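Local coordinates for putative phosphoenolpyruvate-dependent sugar phosphotransferase system (PTS) permease (Klebsiella pneumoniae subsp. pneumoniae, PDB 3MTQ), which is a putative mannose-family IIA component that probably relays phosphate in phosphoenolpyruvate-dependent sugar uptake, at residues 93-98 and 102-107. Sequence-based numbering, arbitrary orientation.
Sequences NEFVRF and PHFHLL
Phe104 lays one face of its ring against the CB of Phe98, a CH-pi contact in which that carbon stands 3.5 Å from the ring centroid and 16° off the normal. This packing closes the second half of a beta-alpha-beta unit, where helix 90-96 and the 3-10 turn at its end lead back into strand 104-108, the outermost strand of the parallel sheet within the chain of this EIIA-man-type domain; the sheet continues into the second subunit. The two rings themselves meet obliquely, with planes at 39°, and the Phe98 ring runs on to pack against Val67 and Val71 of helix 63-72. Phe104 reaches the helix with CG anti to its own nitrogen (chi1 -179°), which carries CZ to 4.3 Å from Phe95 CD1.

Leu106, two residues further along the strand, sets its methyls against Phe95 and Val96, which precede Phe98 in the helical segment. CD1 lies 3.7 Å from Phe95 CB, while CD2 meets Val96 CG2 at 3.8 Å and also lies near Phe95 CB. No hydrogen bond joins the two segments; the contact is mainly apolar, with the Phe98 and Phe95 carbonyl oxygens also beside the Phe104 ring.

Further out, Val82 of the adjacent strand 79-84 touches both Phe95 and Phe104, and Leu99 in the connecting loop packs on Phe104 and Leu106. The strand's backbone also serves the dimer: Phe104 O and Leu106 N bond to the side-chain amide of Asn146 of the second subunit, whose Ile149 rests on Val96. Within the helical segment, the carbonyl of Phe95 accepts the amide of Phe98 (N to O 2.9 Å), consistent with holding the Phe98 backbone near the ring. Phe104 CD2 lies beside the Phe98 carbonyl, 3.3 Å from O, rather than ahead of the C=O bond.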
loop_
_atom_site.group_PDB
_atom_site.type_symbol
_atom_site.label_atom_id
_atom_site.label_comp_id
_atom_site.label_asym_id
_atom_site.label_seq_id
_atom_site.Cartn_x
_atom_site.Cartn_y
_atom_site.Cartn_z
ATOM N N ASN A 93 1.414 14.131 -8.349
ATOM C CA ASN A 93 1.640 15.453 -8.950
ATOM C C ASN A 93 0.447 15.906 -9.796
ATOM O O ASN A 93 -0.006 17.025 -9.723
ATOM C CB ASN A 93 2.938 15.499 -9.805
ATOM C CG ASN A 93 4.242 15.320 -8.983
ATOM O OD1 ASN A 93 4.272 15.504 -7.769
ATOM N ND2 ASN A 93 5.325 14.960 -9.671
ATOM N N GLU A 94 -0.075 15.016 -10.635
ATOM C CA GLU A 94 -1.166 15.395 -11.471
ATOM C C GLU A 94 -2.441 15.788 -10.705
ATOM O O GLU A 94 -3.273 16.510 -11.245
ATOM C CB GLU A 94 -1.459 14.239 -12.456
ATOM C CG GLU A 94 -0.409 14.064 -13.465
ATOM C CD GLU A 94 -0.335 15.254 -14.417
ATOM O OE1 GLU A 94 -1.399 15.795 -14.822
ATOM O OE2 GLU A 94 0.790 15.656 -14.733
ATOM N N PHE A 95 -2.579 15.364 -9.441
ATOM C CA PHE A 95 -3.785 15.633 -8.662
ATOM C C PHE A 95 -3.675 16.887 -7.795
ATOM O O PHE A 95 -4.698 17.464 -7.413
ATOM C CB PHE A 95 -4.129 14.443 -7.762
ATOM C CG PHE A 95 -4.811 13.324 -8.479
ATOM C CD1 PHE A 95 -6.165 13.385 -8.720
ATOM C CD2 PHE A 95 -4.096 12.219 -8.921
ATOM C CE1 PHE A 95 -6.801 12.349 -9.403
ATOM C CE2 PHE A 95 -4.713 11.193 -9.596
ATOM C CZ PHE A 95 -6.067 11.244 -9.833
ATOM N N VAL A 96 -2.448 17.337 -7.549
ATOM C CA VAL A 96 -2.211 18.534 -6.742
ATOM C C VAL A 96 -2.988 19.772 -7.252
ATOM O O VAL A 96 -3.425 20.618 -6.468
ATOM C CB VAL A 96 -0.684 18.755 -6.613
ATOM C CG1 VAL A 96 -0.308 20.137 -6.077
ATOM C CG2 VAL A 96 -0.107 17.636 -5.758
ATOM N N ARG A 97 -3.247 19.820 -8.556
ATOM C CA ARG A 97 -3.927 20.975 -9.155
ATOM C C ARG A 97 -5.369 21.096 -8.686
ATOM O O ARG A 97 -5.944 22.182 -8.719
ATOM C CB ARG A 97 -3.897 20.899 -10.689
ATOM C CG ARG A 97 -4.309 19.590 -11.246
ATOM C CD ARG A 97 -4.995 19.680 -12.591
ATOM N NE ARG A 97 -4.569 20.825 -13.391
ATOM C CZ ARG A 97 -3.656 20.808 -14.361
ATOM N NH1 ARG A 97 -3.373 21.944 -15.014
ATOM N NH2 ARG A 97 -3.022 19.690 -14.690
ATOM N N PHE A 98 -5.968 19.974 -8.286
ATOM C CA PHE A 98 -7.376 19.941 -7.865
ATOM C C PHE A 98 -7.647 20.371 -6.440
ATOM O O PHE A 98 -8.809 20.415 -6.012
ATOM C CB PHE A 98 -7.980 18.562 -8.104
ATOM C CG PHE A 98 -7.948 18.162 -9.523
ATOM C CD1 PHE A 98 -8.926 18.591 -10.393
ATOM C CD2 PHE A 98 -6.903 17.388 -10.016
ATOM C CE1 PHE A 98 -8.885 18.217 -11.743
ATOM C CE2 PHE A 98 -6.855 17.020 -11.358
ATOM C CZ PHE A 98 -7.859 17.450 -12.217
ATOM N N PRO A 102 -13.863 22.419 -4.600
ATOM C CA PRO A 102 -14.425 22.241 -3.275
ATOM C C PRO A 102 -14.604 20.745 -2.958
ATOM O O PRO A 102 -14.802 19.910 -3.858
ATOM C CB PRO A 102 -15.784 22.931 -3.364
ATOM C CG PRO A 102 -16.192 22.761 -4.727
ATOM C CD PRO A 102 -14.886 22.903 -5.547
ATOM N N HIS A 103 -14.526 20.425 -1.678
ATOM C CA HIS A 103 -14.781 19.069 -1.181
ATOM C C HIS A 103 -13.782 18.045 -1.740
ATOM O O HIS A 103 -14.058 16.859 -1.779
ATOM C CB HIS A 103 -16.210 18.604 -1.485
ATOM C CG HIS A 103 -17.300 19.583 -1.127
ATOM N ND1 HIS A 103 -18.297 19.938 -2.012
ATOM C CD2 HIS A 103 -17.590 20.218 0.036
ATOM C CE1 HIS A 103 -19.138 20.768 -1.425
ATOM N NE2 HIS A 103 -18.727 20.965 -0.179
ATOM N N PHE A 104 -12.616 18.517 -2.150
ATOM C CA PHE A 104 -11.560 17.667 -2.688
ATOM C C PHE A 104 -10.484 17.429 -1.647
ATOM O O PHE A 104 -10.015 18.364 -0.968
ATOM C CB PHE A 104 -10.971 18.307 -3.940
ATOM C CG PHE A 104 -9.898 17.496 -4.593
ATOM C CD1 PHE A 104 -10.209 16.576 -5.565
ATOM C CD2 PHE A 104 -8.577 17.667 -4.227
ATOM C CE1 PHE A 104 -9.222 15.820 -6.157
ATOM C CE2 PHE A 104 -7.584 16.930 -4.803
ATOM C CZ PHE A 104 -7.902 16.005 -5.785
ATOM N N HIS A 105 -10.099 16.167 -1.517
ATOM C CA HIS A 105 -9.119 15.725 -0.530
ATOM C C HIS A 105 -8.112 14.805 -1.178
ATOM O O HIS A 105 -8.507 13.870 -1.915
ATOM C CB HIS A 105 -9.837 15.025 0.602
ATOM C CG HIS A 105 -10.823 15.899 1.297
ATOM N ND1 HIS A 105 -10.465 16.725 2.353
ATOM C CD2 HIS A 105 -12.123 16.152 1.034
ATOM C CE1 HIS A 105 -11.533 17.397 2.739
ATOM N NE2 HIS A 105 -12.547 17.071 1.952
ATOM N N LEU A 106 -6.829 15.103 -0.968
ATOM C CA LEU A 106 -5.713 14.378 -1.585
ATOM C C LEU A 106 -4.852 13.780 -0.497
ATOM O O LEU A 106 -4.293 14.515 0.329
ATOM C CB LEU A 106 -4.864 15.278 -2.528
ATOM C CG LEU A 106 -3.703 14.589 -3.293
ATOM C CD1 LEU A 106 -4.271 13.412 -4.207
ATOM C CD2 LEU A 106 -2.870 15.599 -4.150
ATOM N N LEU A 107 -4.836 12.463 -0.429
ATOM C CA LEU A 107 -3.935 11.733 0.441
ATOM C C LEU A 107 -2.868 11.049 -0.407
ATOM O O LEU A 107 -3.164 10.526 -1.495
ATOM C CB LEU A 107 -4.703 10.691 1.224
ATOM C CG LEU A 107 -5.729 11.121 2.273
ATOM C CD1 LEU A 107 -6.885 11.977 1.692
ATOM C CD2 LEU A 107 -6.250 9.838 2.917
#